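Local coordinates for gene 12 protein (Mycobacterium phage D29, PDB 3HC7) that hydrolyses the ester linkage between mycolic acids and the arabinogalactan-peptidoglycan of the mycobacterial cell wall, helping to lyse the host and release new phage, at residues W5-H10 / R35-G40; V135-T140 / A162-M167; A45-W50 / M188-F193; H177-A182 / L207-I212. All coordinates share one frame; numbering follows the deposited sequence.

Overall arrangement
The four contacts sample the parallel sheet, the loops at the active site and the helical periphery of this alpha/beta hydrolase. Contact 1 pairs the edge strand 35-38 with strand 5-9, and the side chain of Val9 there is about 9 Å from that of the nucleophile Ser82. Contact 2, on the opposite side of the chain's centre, joins the loops around Asp166, the inferred acid of the triad; its His163 side chain is about 7 Å from that of His240. Contact 3 also approaches the site, with the Met49 side chain about 7 Å from Ser82's. Contact 4 lies away from the catalytic residues but shares helix 179-189 with contact 3, their centres 18 Å apart.

Contact 1. Residues W5-H10 / R35-G40; sequences WLFTVH and RWQPIG
Trp5 and Arg35, paired at the start of two parallel strands, bury the most surface in this contact. Arg35 CB sits over one face of the indole, 3.6 Å from the centroid of the six-membered ring of Trp5 in a CH-pi contact. The arginine chain then bends at chi2 and chi3 (139° and 89°), which swings the guanidinium round to the pyrrole end: Trp5 NE1 lies over the centre of the guanidinium, 3.3 Å from Arg35 CZ, with the two planes 40° apart. The salt bridge from Arg35 NH1 goes to Asp71, and the same nitrogen also bonds to the carbonyl of Lys3. Further along, Ile39 CG1 crosses Val9 CG2 at an angle, 3.7 Å away. On the face carrying Leu6 and Thr8, Trp36 NE1 donates to Thr8 OG1 at 2.8 Å, almost straight and within the indole plane. Backbone bonds from Leu6 N to Arg35 O (2.7 Å), Gln37 N to Leu6 O and Ile39 N to Thr8 O hold the register. The pair belongs to a beta-alpha-beta unit whose helix 22-27 covers Leu6 and Trp36; helix 50-70 packs on Trp5 and Gln37 from the other face, and strand 76-81 continues the sheet beyond strand 5-9.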
loop_
_atom_site.group_PDB
_atom_site.type_symbol
_atom_site.label_atom_id
_atom_site.label_comp_id
_atom_site.label_asym_id
_atom_site.label_seq_id
_atom_site.Cartn_x
_atom_site.Cartn_y
_atom_site.Cartn_z
ATOM N N TRP A 5 17.715 -3.277 8.374
ATOM C CA TRP A 5 16.923 -4.094 7.465
ATOM C C TRP A 5 15.947 -3.262 6.655
ATOM O O TRP A 5 15.383 -2.286 7.157
ATOM C CB TRP A 5 16.160 -5.174 8.234
ATOM C CG TRP A 5 17.017 -6.334 8.547
ATOM C CD1 TRP A 5 17.681 -6.578 9.716
ATOM C CD2 TRP A 5 17.341 -7.411 7.667
ATOM N NE1 TRP A 5 18.389 -7.749 9.620
ATOM C CE2 TRP A 5 18.200 -8.279 8.368
ATOM C CE3 TRP A 5 16.983 -7.728 6.350
ATOM C CZ2 TRP A 5 18.707 -9.446 7.798
ATOM C CZ3 TRP A 5 17.481 -8.885 5.789
ATOM C CH2 TRP A 5 18.338 -9.730 6.510
ATOM N N LEU A 6 15.754 -3.662 5.400
ATOM C CA LEU A 6 14.754 -3.057 4.534
ATOM C C LEU A 6 13.752 -4.119 4.077
ATOM O O LEU A 6 14.123 -5.114 3.447
ATOM C CB LEU A 6 15.417 -2.389 3.324
ATOM C CG LEU A 6 14.470 -1.826 2.261
ATOM C CD1 LEU A 6 13.567 -0.767 2.860
ATOM C CD2 LEU A 6 15.247 -1.265 1.068
ATOM N N PHE A 7 12.485 -3.905 4.416
ATOM C CA PHE A 7 11.414 -4.816 4.025
ATOM C C PHE A 7 10.597 -4.174 2.917
ATOM O O PHE A 7 10.218 -3.007 3.016
ATOM C CB PHE A 7 10.517 -5.140 5.223
ATOM C CG PHE A 7 11.248 -5.787 6.366
ATOM C CD1 PHE A 7 11.447 -7.161 6.393
ATOM C CD2 PHE A 7 11.747 -5.018 7.406
ATOM C CE1 PHE A 7 12.123 -7.757 7.442
ATOM C CE2 PHE A 7 12.429 -5.608 8.462
ATOM C CZ PHE A 7 12.616 -6.977 8.479
ATOM N N THR A 8 10.331 -4.934 1.860
ATOM C CA THR A 8 9.664 -4.386 0.694
ATOM C C THR A 8 8.505 -5.261 0.251
ATOM O O THR A 8 8.586 -6.494 0.259
ATOM C CB THR A 8 10.634 -4.209 -0.495
ATOM O OG1 THR A 8 11.225 -5.472 -0.818
ATOM C CG2 THR A 8 11.726 -3.206 -0.155
ATOM N N VAL A 9 7.422 -4.602 -0.134
ATOM C CA VAL A 9 6.232 -5.294 -0.602
ATOM C C VAL A 9 5.809 -4.704 -1.937
ATOM O O VAL A 9 5.450 -3.528 -2.026
ATOM C CB VAL A 9 5.082 -5.197 0.406
ATOM C CG1 VAL A 9 3.932 -6.112 -0.010
ATOM C CG2 VAL A 9 5.576 -5.569 1.794
ATOM N N HIS A 10 5.874 -5.530 -2.972
ATOM C CA HIS A 10 5.498 -5.123 -4.322
ATOM C C HIS A 10 4.045 -4.679 -4.469
ATOM O O HIS A 10 3.195 -4.975 -3.624
ATOM C CB HIS A 10 5.778 -6.259 -5.312
ATOM C CG HIS A 10 7.187 -6.292 -5.810
ATOM N ND1 HIS A 10 7.690 -5.342 -6.674
ATOM C CD2 HIS A 10 8.198 -7.163 -5.579
ATOM C CE1 HIS A 10 8.948 -5.630 -6.959
ATOM N NE2 HIS A 10 9.282 -6.729 -6.305
ATOM N N ARG A 35 20.365 -4.139 4.620
ATOM C CA ARG A 35 20.119 -5.536 4.271
ATOM C C ARG A 35 18.682 -5.643 3.760
ATOM O O ARG A 35 17.789 -4.969 4.274
ATOM C CB ARG A 35 20.307 -6.430 5.492
ATOM C CG ARG A 35 21.736 -6.477 5.994
ATOM C CD ARG A 35 21.781 -6.433 7.505
ATOM N NE ARG A 35 21.714 -7.756 8.112
ATOM C CZ ARG A 35 21.722 -7.968 9.425
ATOM N NH1 ARG A 35 21.781 -6.942 10.264
ATOM N NH2 ARG A 35 21.666 -9.203 9.899
ATOM N N TRP A 36 18.455 -6.496 2.765
ATOM C CA TRP A 36 17.177 -6.517 2.065
ATOM C C TRP A 36 16.395 -7.822 2.209
ATOM O O TRP A 36 16.900 -8.899 1.882
ATOM C CB TRP A 36 17.399 -6.195 0.586
ATOM C CG TRP A 36 16.152 -6.209 -0.237
ATOM C CD1 TRP A 36 14.892 -5.882 0.169
ATOM C CD2 TRP A 36 16.055 -6.539 -1.625
ATOM N NE1 TRP A 36 14.010 -6.007 -0.877
ATOM C CE2 TRP A 36 14.702 -6.406 -1.992
ATOM C CE3 TRP A 36 16.981 -6.943 -2.592
ATOM C CZ2 TRP A 36 14.251 -6.661 -3.288
ATOM C CZ3 TRP A 36 16.534 -7.195 -3.876
ATOM C CH2 TRP A 36 15.182 -7.055 -4.212
ATOM N N GLN A 37 15.157 -7.705 2.689
ATOM C CA GLN A 37 14.245 -8.838 2.795
ATOM C C GLN A 37 12.942 -8.591 2.038
ATOM O O GLN A 37 11.987 -8.045 2.593
ATOM C CB GLN A 37 13.920 -9.138 4.257
ATOM C CG GLN A 37 12.968 -10.309 4.431
ATOM C CD GLN A 37 13.514 -11.572 3.794
ATOM O OE1 GLN A 37 14.552 -12.087 4.211
ATOM N NE2 GLN A 37 12.823 -12.072 2.774
ATOM N N PRO A 38 12.895 -8.999 0.764
ATOM C CA PRO A 38 11.671 -8.876 -0.031
ATOM C C PRO A 38 10.584 -9.751 0.570
ATOM O O PRO A 38 10.887 -10.845 1.047
ATOM C CB PRO A 38 12.082 -9.431 -1.400
ATOM C CG PRO A 38 13.554 -9.406 -1.413
ATOM C CD PRO A 38 13.991 -9.607 -0.000
ATOM N N ILE A 39 9.342 -9.280 0.556
ATOM C CA ILE A 39 8.244 -10.044 1.140
ATOM C C ILE A 39 7.554 -10.951 0.114
ATOM O O ILE A 39 6.941 -10.473 -0.841
ATOM C CB ILE A 39 7.200 -9.107 1.801
ATOM C CG1 ILE A 39 7.852 -8.270 2.910
ATOM C CG2 ILE A 39 6.023 -9.906 2.339
ATOM C CD1 ILE A 39 8.549 -9.081 3.961
ATOM N N GLY A 40 7.651 -12.262 0.322
ATOM C CA GLY A 40 6.996 -13.230 -0.546
ATOM C C GLY A 40 5.758 -13.843 0.090
ATOM O O GLY A 40 5.175 -13.266 1.014
HETATM O O HOH W 1 7.016 -8.193 -2.260
#

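Contact 2. Residues V135-T140 / A162-M167; sequences VAAPDT and AHDGDM
Asp164 turns its carboxylate onto the backbone of Ala137 through a chi1 of -104°, away from the staggered positions, and a chi2 of -53°. OD2 thereby accepts from Ala137 N at 2.8 Å, met from above the carboxylate plane, and the bond is distinctly bent, with 136° at the hydrogen. The same oxygen lies 3.3 Å from Ala137 CB. This is a junction of two loops in the alpha/beta hydrolase fold: segment 162-167 follows strand 157-161 and carries Asp166, inferred to be the acid of the catalytic triad with Ser82 and His240. One residue back, Ala136 N donates to Ala162 O at 2.7 Å, part of a single backbone bridge between the loops, and the methyls of Ala136 and Ala162 meet with their CB atoms 3.9 Å apart. A type II turn from His163 to Asp166, closed by Asp166 N to His163 O, then leads the chain away from segment 135-140. The hydroxyl of Tyr242 is hydrogen-bonded to His163 N and to Asp166 OD2, and its ring stacks on that of His163; both imidazole nitrogens are engaged, NE2 by Asp129 and ND1 by the carbonyl of Pro239. Across the way, the type I turn from Ala137 to Thr140 is gripped twice at one carbonyl: Ala137 O accepts from Thr140 OG1 at 2.8 Å and, from the same face of its plane, from Thr140 N at 3.3 Å.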
loop_
_atom_site.group_PDB
_atom_site.type_symbol
_atom_site.label_atom_id
_atom_site.label_comp_id
_atom_site.label_asym_id
_atom_site.label_seq_id
_atom_site.Cartn_x
_atom_site.Cartn_y
_atom_site.Cartn_z
ATOM N N VAL A 135 2.344 16.460 -7.279
ATOM C CA VAL A 135 2.038 15.807 -6.017
ATOM C C VAL A 135 0.542 15.918 -5.730
ATOM O O VAL A 135 -0.112 16.859 -6.179
ATOM C CB VAL A 135 2.848 16.424 -4.860
ATOM C CG1 VAL A 135 2.418 17.863 -4.624
ATOM C CG2 VAL A 135 2.700 15.589 -3.592
ATOM N N ALA A 136 0.005 14.946 -4.996
ATOM C CA ALA A 136 -1.409 14.932 -4.635
ATOM C C ALA A 136 -1.795 16.170 -3.823
ATOM O O ALA A 136 -1.030 16.626 -2.978
ATOM C CB ALA A 136 -1.735 13.668 -3.855
ATOM N N ALA A 137 -2.993 16.693 -4.077
ATOM C CA ALA A 137 -3.467 17.924 -3.442
ATOM C C ALA A 137 -3.746 17.747 -1.951
ATOM O O ALA A 137 -3.921 16.626 -1.476
ATOM C CB ALA A 137 -4.711 18.433 -4.156
ATOM N N PRO A 138 -3.792 18.866 -1.215
ATOM C CA PRO A 138 -3.951 18.922 0.244
ATOM C C PRO A 138 -5.279 18.390 0.767
ATOM O O PRO A 138 -5.332 17.972 1.922
ATOM C CB PRO A 138 -3.865 20.419 0.545
ATOM C CG PRO A 138 -3.111 20.997 -0.604
ATOM C CD PRO A 138 -3.517 20.195 -1.788
ATOM N N ASP A 139 -6.339 18.436 -0.031
ATOM C CA ASP A 139 -7.634 17.968 0.460
ATOM C C ASP A 139 -7.927 16.522 0.057
ATOM O O ASP A 139 -9.066 16.064 0.145
ATOM C CB ASP A 139 -8.775 18.914 0.046
ATOM C CG ASP A 139 -8.983 18.971 -1.454
ATOM O OD1 ASP A 139 -8.027 18.695 -2.204
ATOM O OD2 ASP A 139 -10.110 19.305 -1.882
ATOM N N THR A 140 -6.889 15.807 -0.371
ATOM C CA THR A 140 -7.041 14.405 -0.750
ATOM C C THR A 140 -6.415 13.442 0.255
ATOM O O THR A 140 -5.519 13.803 1.030
ATOM C CB THR A 140 -6.482 14.101 -2.162
ATOM O OG1 THR A 140 -5.055 14.214 -2.158
ATOM C CG2 THR A 140 -7.070 15.049 -3.193
ATOM N N ALA A 162 2.593 10.412 -3.769
ATOM C CA ALA A 162 1.254 10.282 -4.315
ATOM C C ALA A 162 1.004 11.346 -5.362
ATOM O O ALA A 162 1.268 12.523 -5.126
ATOM C CB ALA A 162 0.220 10.379 -3.200
ATOM N N HIS A 163 0.497 10.924 -6.518
ATOM C CA HIS A 163 0.199 11.836 -7.619
ATOM C C HIS A 163 -1.296 12.053 -7.720
ATOM O O HIS A 163 -2.074 11.112 -7.552
ATOM C CB HIS A 163 0.649 11.250 -8.963
ATOM C CG HIS A 163 2.124 11.034 -9.080
ATOM N ND1 HIS A 163 2.662 9.986 -9.792
ATOM C CD2 HIS A 163 3.172 11.732 -8.582
ATOM C CE1 HIS A 163 3.981 10.045 -9.728
ATOM N NE2 HIS A 163 4.316 11.093 -8.998
ATOM N N ASP A 164 -1.711 13.277 -8.024
ATOM C CA ASP A 164 -3.088 13.461 -8.446
ATOM C C ASP A 164 -3.246 12.751 -9.782
ATOM O O ASP A 164 -2.378 12.829 -10.650
ATOM C CB ASP A 164 -3.474 14.941 -8.521
ATOM C CG ASP A 164 -4.337 15.375 -7.338
ATOM O OD1 ASP A 164 -5.365 14.712 -7.093
ATOM O OD2 ASP A 164 -3.995 16.363 -6.650
ATOM N N GLY A 165 -4.346 12.037 -9.940
ATOM C CA GLY A 165 -4.515 11.167 -11.089
ATOM C C GLY A 165 -4.483 9.734 -10.601
ATOM O O GLY A 165 -5.115 8.851 -11.182
ATOM N N ASP A 166 -3.736 9.511 -9.521
ATOM C CA ASP A 166 -3.762 8.240 -8.816
ATOM C C ASP A 166 -4.895 8.321 -7.796
ATOM O O ASP A 166 -4.680 8.667 -6.634
ATOM C CB ASP A 166 -2.419 7.981 -8.128
ATOM C CG ASP A 166 -2.272 6.546 -7.651
ATOM O OD1 ASP A 166 -3.251 5.776 -7.771
ATOM O OD2 ASP A 166 -1.180 6.191 -7.157
ATOM N N MET A 167 -6.105 8.012 -8.251
ATOM C CA MET A 167 -7.321 8.308 -7.495
ATOM C C MET A 167 -7.411 7.628 -6.137
ATOM O O MET A 167 -7.703 8.279 -5.139
ATOM C CB MET A 167 -8.559 7.975 -8.324
ATOM C CG MET A 167 -8.845 8.974 -9.432
ATOM S SD MET A 167 -9.380 10.573 -8.784
ATOM C CE MET A 167 -10.534 10.057 -7.521
#

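Contact 3. Residues A45-W50 / M188-F193; sequences AAFPMW and MKASGF
Phe47 presses the far end of its ring against the chain that leaves helix 179-189, with CZ 3.6 Å from Gly192 C. Phe193 N comes up at the edge of the ring, near its plane, while Ala190 CB lies 4.2 Å from CE1. With CG anti to the backbone N (chi1 -173°), the phenylalanine reaches out to this chain and also brings CZ to 4.3 Å from Phe193 CD1. Pro48, entered through a cis peptide bond, points its CB at Ser191 O from 3.5 Å. Gly192 N is buried here with no partner in the model. Beside the helix end, Trp50 rests its CB against Lys189 O at 3.5 Å, and Met188 O sits at the edge of the indole. Deeper in, the Met49 SD and Met188 CG atoms are 4.2 Å apart. One water links the backbones, accepting from Trp50 N and donating to Ala190 O, the latter at 2.6 Å.

In the next shell, helix 83-96 backs Met49, Trp50 and Met188 through Gln83, Ile86 and Gln90, whereas Val200 and Ile223 of helices 200-207 and 212-230 pack against Phe47 and Phe193. The contact ties the end of helix 179-189 to the loop before helix 50-70, with the Met49 side chain about 7 Å from that of Ser82, the nucleophile at what looks like the nucleophile elbow characteristic of alpha/beta hydrolases.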
loop_
_atom_site.group_PDB
_atom_site.type_symbol
_atom_site.label_atom_id
_atom_site.label_comp_id
_atom_site.label_asym_id
_atom_site.label_seq_id
_atom_site.Cartn_x
_atom_site.Cartn_y
_atom_site.Cartn_z
ATOM N N ALA A 45 -2.364 -9.982 -5.898
ATOM C CA ALA A 45 -3.456 -10.177 -6.855
ATOM C C ALA A 45 -4.314 -8.929 -7.016
ATOM O O ALA A 45 -4.564 -8.215 -6.054
ATOM C CB ALA A 45 -4.323 -11.363 -6.436
ATOM N N ALA A 46 -4.764 -8.674 -8.237
ATOM C CA ALA A 46 -5.687 -7.564 -8.496
ATOM C C ALA A 46 -7.087 -7.828 -7.929
ATOM O O ALA A 46 -7.774 -6.901 -7.482
ATOM C CB ALA A 46 -5.761 -7.275 -9.989
ATOM N N PHE A 47 -7.515 -9.089 -7.954
ATOM C CA PHE A 47 -8.820 -9.460 -7.408
ATOM C C PHE A 47 -8.984 -10.957 -7.238
ATOM O O PHE A 47 -8.750 -11.708 -8.181
ATOM C CB PHE A 47 -9.970 -8.948 -8.274
ATOM C CG PHE A 47 -11.317 -9.163 -7.640
ATOM C CD1 PHE A 47 -11.802 -8.267 -6.695
ATOM C CD2 PHE A 47 -12.071 -10.287 -7.942
ATOM C CE1 PHE A 47 -13.034 -8.473 -6.083
ATOM C CE2 PHE A 47 -13.302 -10.499 -7.335
ATOM C CZ PHE A 47 -13.782 -9.591 -6.401
ATOM N N PRO A 48 -9.420 -11.396 -6.041
ATOM C CA PRO A 48 -9.730 -10.523 -4.898
ATOM C C PRO A 48 -8.450 -10.009 -4.254
ATOM O O PRO A 48 -7.516 -10.781 -4.024
ATOM C CB PRO A 48 -10.446 -11.460 -3.921
ATOM C CG PRO A 48 -9.894 -12.807 -4.222
ATOM C CD PRO A 48 -9.546 -12.825 -5.701
ATOM N N MET A 49 -8.408 -8.715 -3.973
ATOM C CA MET A 49 -7.211 -8.097 -3.431
ATOM C C MET A 49 -7.053 -8.314 -1.923
ATOM O O MET A 49 -5.963 -8.634 -1.456
ATOM C CB MET A 49 -7.210 -6.599 -3.736
ATOM C CG MET A 49 -5.933 -5.880 -3.323
ATOM S SD MET A 49 -5.971 -4.135 -3.770
ATOM C CE MET A 49 -5.992 -4.284 -5.567
ATOM N N TRP A 50 -8.120 -8.132 -1.154
ATOM C CA TRP A 50 -7.936 -8.166 0.294
ATOM C C TRP A 50 -7.313 -9.462 0.829
ATOM O O TRP A 50 -6.423 -9.404 1.679
ATOM C CB TRP A 50 -9.192 -7.767 1.089
ATOM C CG TRP A 50 -8.770 -7.287 2.454
ATOM C CD1 TRP A 50 -8.796 -8.000 3.619
ATOM C CD2 TRP A 50 -8.182 -6.015 2.774
ATOM N NE1 TRP A 50 -8.290 -7.238 4.648
ATOM C CE2 TRP A 50 -7.907 -6.018 4.156
ATOM C CE3 TRP A 50 -7.884 -4.866 2.030
ATOM C CZ2 TRP A 50 -7.340 -4.918 4.811
ATOM C CZ3 TRP A 50 -7.323 -3.777 2.677
ATOM C CH2 TRP A 50 -7.051 -3.811 4.057
ATOM N N MET A 188 -11.830 -3.454 -3.493
ATOM C CA MET A 188 -10.574 -3.636 -2.778
ATOM C C MET A 188 -10.678 -4.468 -1.488
ATOM O O MET A 188 -9.723 -5.157 -1.121
ATOM C CB MET A 188 -9.932 -2.290 -2.498
ATOM C CG MET A 188 -9.364 -1.629 -3.738
ATOM S SD MET A 188 -8.719 0.001 -3.345
ATOM C CE MET A 188 -7.973 -0.327 -1.760
ATOM N N LYS A 189 -11.826 -4.416 -0.809
ATOM C CA LYS A 189 -11.999 -5.142 0.462
ATOM C C LYS A 189 -12.637 -6.533 0.343
ATOM O O LYS A 189 -12.653 -7.299 1.306
ATOM C CB LYS A 189 -12.840 -4.300 1.427
ATOM C CG LYS A 189 -12.207 -2.976 1.797
ATOM C CD LYS A 189 -13.256 -1.987 2.267
ATOM C CE LYS A 189 -13.999 -2.480 3.500
ATOM N NZ LYS A 189 -14.955 -1.442 3.990
ATOM N N ALA A 190 -13.177 -6.857 -0.829
ATOM C CA ALA A 190 -13.986 -8.059 -0.982
ATOM C C ALA A 190 -13.161 -9.343 -0.903
ATOM O O ALA A 190 -11.995 -9.359 -1.293
ATOM C CB ALA A 190 -14.745 -8.012 -2.313
ATOM N N SER A 191 -13.784 -10.415 -0.417
ATOM C CA SER A 191 -13.162 -11.737 -0.391
ATOM C C SER A 191 -13.293 -12.434 -1.748
ATOM O O SER A 191 -12.599 -13.410 -2.025
ATOM C CB SER A 191 -13.811 -12.600 0.690
ATOM O OG SER A 191 -15.211 -12.697 0.483
ATOM N N GLY A 192 -14.191 -11.916 -2.579
ATOM C CA GLY A 192 -14.540 -12.490 -3.879
ATOM C C GLY A 192 -15.807 -11.801 -4.373
ATOM O O GLY A 192 -16.370 -10.973 -3.656
ATOM N N PHE A 193 -16.275 -12.130 -5.575
ATOM C CA PHE A 193 -17.428 -11.437 -6.138
ATOM C C PHE A 193 -18.727 -11.963 -5.533
ATOM O O PHE A 193 -19.622 -11.193 -5.189
ATOM C CB PHE A 193 -17.475 -11.609 -7.665
ATOM C CG PHE A 193 -18.081 -10.442 -8.376
ATOM C CD1 PHE A 193 -17.294 -9.379 -8.785
ATOM C CD2 PHE A 193 -19.447 -10.390 -8.618
ATOM C CE1 PHE A 193 -17.860 -8.279 -9.442
ATOM C CE2 PHE A 193 -20.011 -9.305 -9.266
ATOM C CZ PHE A 193 -19.215 -8.244 -9.675
HETATM O O HOH W 2 -10.665 -7.743 -2.800
#

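Contact 4. Residues H177-A182 / L207-I212; sequences HEYEVA and LGQRPI
Stacking dominates where Arg210 lies across Tyr179. The guanidinium is nearly flat on the phenol, with planes at 8° and centres 4.0 Å apart; Tyr179 CD2 stands over the centre of the guanidinium, so the cation-pi contact is off-centre on the ring. It is the aliphatic part that takes the middle: Arg210 CD is 3.6 Å from the centroid of the Tyr179 ring, a CH-pi contact over the face. The arginine reaches this far because its chain is extended from CG to NE, chi2 -163° and chi3 -171°. At the ring edge, near its plane, Gln209 NE2 approaches Tyr179 CD1 at 3.9 Å.

Apolar contacts continue beneath. Leu207 CD2 touches Tyr179 CE1 at 4.0 Å, and Leu207 CD1 meets Ala182 CB at the same separation. These side chains join the first turn of helix 179-189, for which Glu178 is the N-cap residue, to a tight helix-loop-helix connection between helices 200-207 and 212-230, on the helical periphery of the alpha/beta hydrolase fold and away from the catalytic residues. There Gly208 leaves the earlier helix with positive phi, and Pro211 takes the N-cap position of the next.

Polar links between the segments pass through water. One water sits 2.7 Å from Tyr179 OH, in the plane of the ring, and donates to Pro211 O. Another accepts from Arg210 NH2 and donates to Glu180 OE2 at 2.8 Å, bridging opposite charges too far apart for a direct salt bridge. The salt bridge of Arg210 NH1 goes instead to Glu214 on helix 212-230.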
loop_
_atom_site.group_PDB
_atom_site.type_symbol
_atom_site.label_atom_id
_atom_site.label_comp_id
_atom_site.label_asym_id
_atom_site.label_seq_id
_atom_site.Cartn_x
_atom_site.Cartn_y
_atom_site.Cartn_z
ATOM N N HIS A 177 -17.760 9.248 -0.137
ATOM C CA HIS A 177 -18.891 8.329 -0.106
ATOM C C HIS A 177 -19.747 8.438 -1.348
ATOM O O HIS A 177 -20.898 8.015 -1.370
ATOM C CB HIS A 177 -19.710 8.518 1.166
ATOM C CG HIS A 177 -18.936 8.216 2.409
ATOM N ND1 HIS A 177 -18.560 6.936 2.758
ATOM C CD2 HIS A 177 -18.440 9.030 3.371
ATOM C CE1 HIS A 177 -17.880 6.972 3.888
ATOM N NE2 HIS A 177 -17.792 8.231 4.282
ATOM N N GLU A 178 -19.165 9.011 -2.391
ATOM C CA GLU A 178 -19.756 8.944 -3.716
ATOM C C GLU A 178 -19.830 7.472 -4.145
ATOM O O GLU A 178 -18.958 6.666 -3.810
ATOM C CB GLU A 178 -18.914 9.785 -4.680
ATOM C CG GLU A 178 -19.039 9.446 -6.152
ATOM C CD GLU A 178 -18.079 10.268 -7.003
ATOM O OE1 GLU A 178 -17.528 11.264 -6.486
ATOM O OE2 GLU A 178 -17.871 9.924 -8.182
ATOM N N TYR A 179 -20.877 7.139 -4.889
ATOM C CA TYR A 179 -21.170 5.774 -5.316
ATOM C C TYR A 179 -19.985 5.034 -5.956
ATOM O O TYR A 179 -19.628 3.933 -5.530
ATOM C CB TYR A 179 -22.337 5.813 -6.305
ATOM C CG TYR A 179 -22.780 4.463 -6.819
ATOM C CD1 TYR A 179 -23.469 3.575 -6.001
ATOM C CD2 TYR A 179 -22.531 4.087 -8.131
ATOM C CE1 TYR A 179 -23.882 2.344 -6.476
ATOM C CE2 TYR A 179 -22.937 2.869 -8.613
ATOM C CZ TYR A 179 -23.617 2.004 -7.791
ATOM O OH TYR A 179 -24.031 0.806 -8.300
ATOM N N GLU A 180 -19.405 5.631 -6.994
ATOM C CA GLU A 180 -18.265 5.048 -7.690
ATOM C C GLU A 180 -17.113 4.792 -6.726
ATOM O O GLU A 180 -16.447 3.754 -6.787
ATOM C CB GLU A 180 -17.801 5.971 -8.828
ATOM C CG GLU A 180 -18.727 5.995 -10.020
ATOM C CD GLU A 180 -19.893 6.952 -9.838
ATOM O OE1 GLU A 180 -19.984 7.578 -8.757
ATOM O OE2 GLU A 180 -20.711 7.072 -10.776
ATOM N N VAL A 181 -16.888 5.740 -5.826
ATOM C CA VAL A 181 -15.840 5.589 -4.831
ATOM C C VAL A 181 -16.158 4.433 -3.879
ATOM O O VAL A 181 -15.288 3.628 -3.553
ATOM C CB VAL A 181 -15.610 6.907 -4.048
ATOM C CG1 VAL A 181 -14.756 6.666 -2.826
ATOM C CG2 VAL A 181 -14.961 7.950 -4.951
ATOM N N ALA A 182 -17.412 4.340 -3.444
ATOM C CA ALA A 182 -17.809 3.271 -2.529
ATOM C C ALA A 182 -17.612 1.896 -3.170
ATOM O O ALA A 182 -17.192 0.937 -2.514
ATOM C CB ALA A 182 -19.266 3.456 -2.094
ATOM N N LEU A 207 -24.761 -1.661 0.612
ATOM C CA LEU A 207 -24.622 -0.308 0.057
ATOM C C LEU A 207 -25.948 0.257 -0.426
ATOM O O LEU A 207 -26.275 1.415 -0.156
ATOM C CB LEU A 207 -23.616 -0.278 -1.099
ATOM C CG LEU A 207 -23.384 1.101 -1.732
ATOM C CD1 LEU A 207 -22.804 2.062 -0.705
ATOM C CD2 LEU A 207 -22.461 1.012 -2.937
ATOM N N GLY A 208 -26.703 -0.555 -1.159
ATOM C CA GLY A 208 -27.948 -0.096 -1.749
ATOM C C GLY A 208 -27.737 1.048 -2.725
ATOM O O GLY A 208 -26.814 1.010 -3.541
ATOM N N GLN A 209 -28.571 2.072 -2.630
ATOM C CA GLN A 209 -28.501 3.264 -3.464
ATOM C C GLN A 209 -28.955 3.092 -4.901
ATOM O O GLN A 209 -29.752 3.851 -5.367
ATOM C CB GLN A 209 -27.122 3.893 -3.418
ATOM C CG GLN A 209 -26.770 4.308 -2.070
ATOM C CD GLN A 209 -25.492 5.028 -1.999
ATOM O OE1 GLN A 209 -24.888 5.088 -0.955
ATOM N NE2 GLN A 209 -25.067 5.589 -3.089
ATOM N N ARG A 210 -28.430 2.108 -5.594
ATOM C CA ARG A 210 -28.744 1.889 -7.008
ATOM C C ARG A 210 -28.968 0.409 -7.269
ATOM O O ARG A 210 -28.556 -0.421 -6.466
ATOM C CB ARG A 210 -27.604 2.387 -7.894
ATOM C CG ARG A 210 -27.157 3.791 -7.588
ATOM C CD ARG A 210 -26.359 4.357 -8.734
ATOM N NE ARG A 210 -25.741 5.632 -8.383
ATOM C CZ ARG A 210 -24.948 6.316 -9.198
ATOM N NH1 ARG A 210 -24.685 5.844 -10.411
ATOM N NH2 ARG A 210 -24.415 7.461 -8.802
ATOM N N PRO A 211 -29.602 0.071 -8.404
ATOM C CA PRO A 211 -29.909 -1.339 -8.665
ATOM C C PRO A 211 -28.676 -2.220 -8.563
ATOM O O PRO A 211 -27.565 -1.803 -8.905
ATOM C CB PRO A 211 -30.448 -1.318 -10.096
ATOM C CG PRO A 211 -31.079 0.036 -10.224
ATOM C CD PRO A 211 -30.147 0.952 -9.454
ATOM N N ILE A 212 -28.872 -3.436 -8.076
ATOM C CA ILE A 212 -27.757 -4.353 -7.883
ATOM C C ILE A 212 -26.998 -4.574 -9.192
ATOM O O ILE A 212 -25.767 -4.588 -9.213
ATOM C CB ILE A 212 -28.228 -5.699 -7.293
ATOM C CG1 ILE A 212 -28.602 -5.522 -5.823
ATOM C CG2 ILE A 212 -27.123 -6.735 -7.401
ATOM C CD1 ILE A 212 -27.427 -5.077 -4.966
HETATM O O HOH W 3 -25.491 -1.021 -7.039
HETATM O O HOH W 4 -23.203 8.267 -11.035
#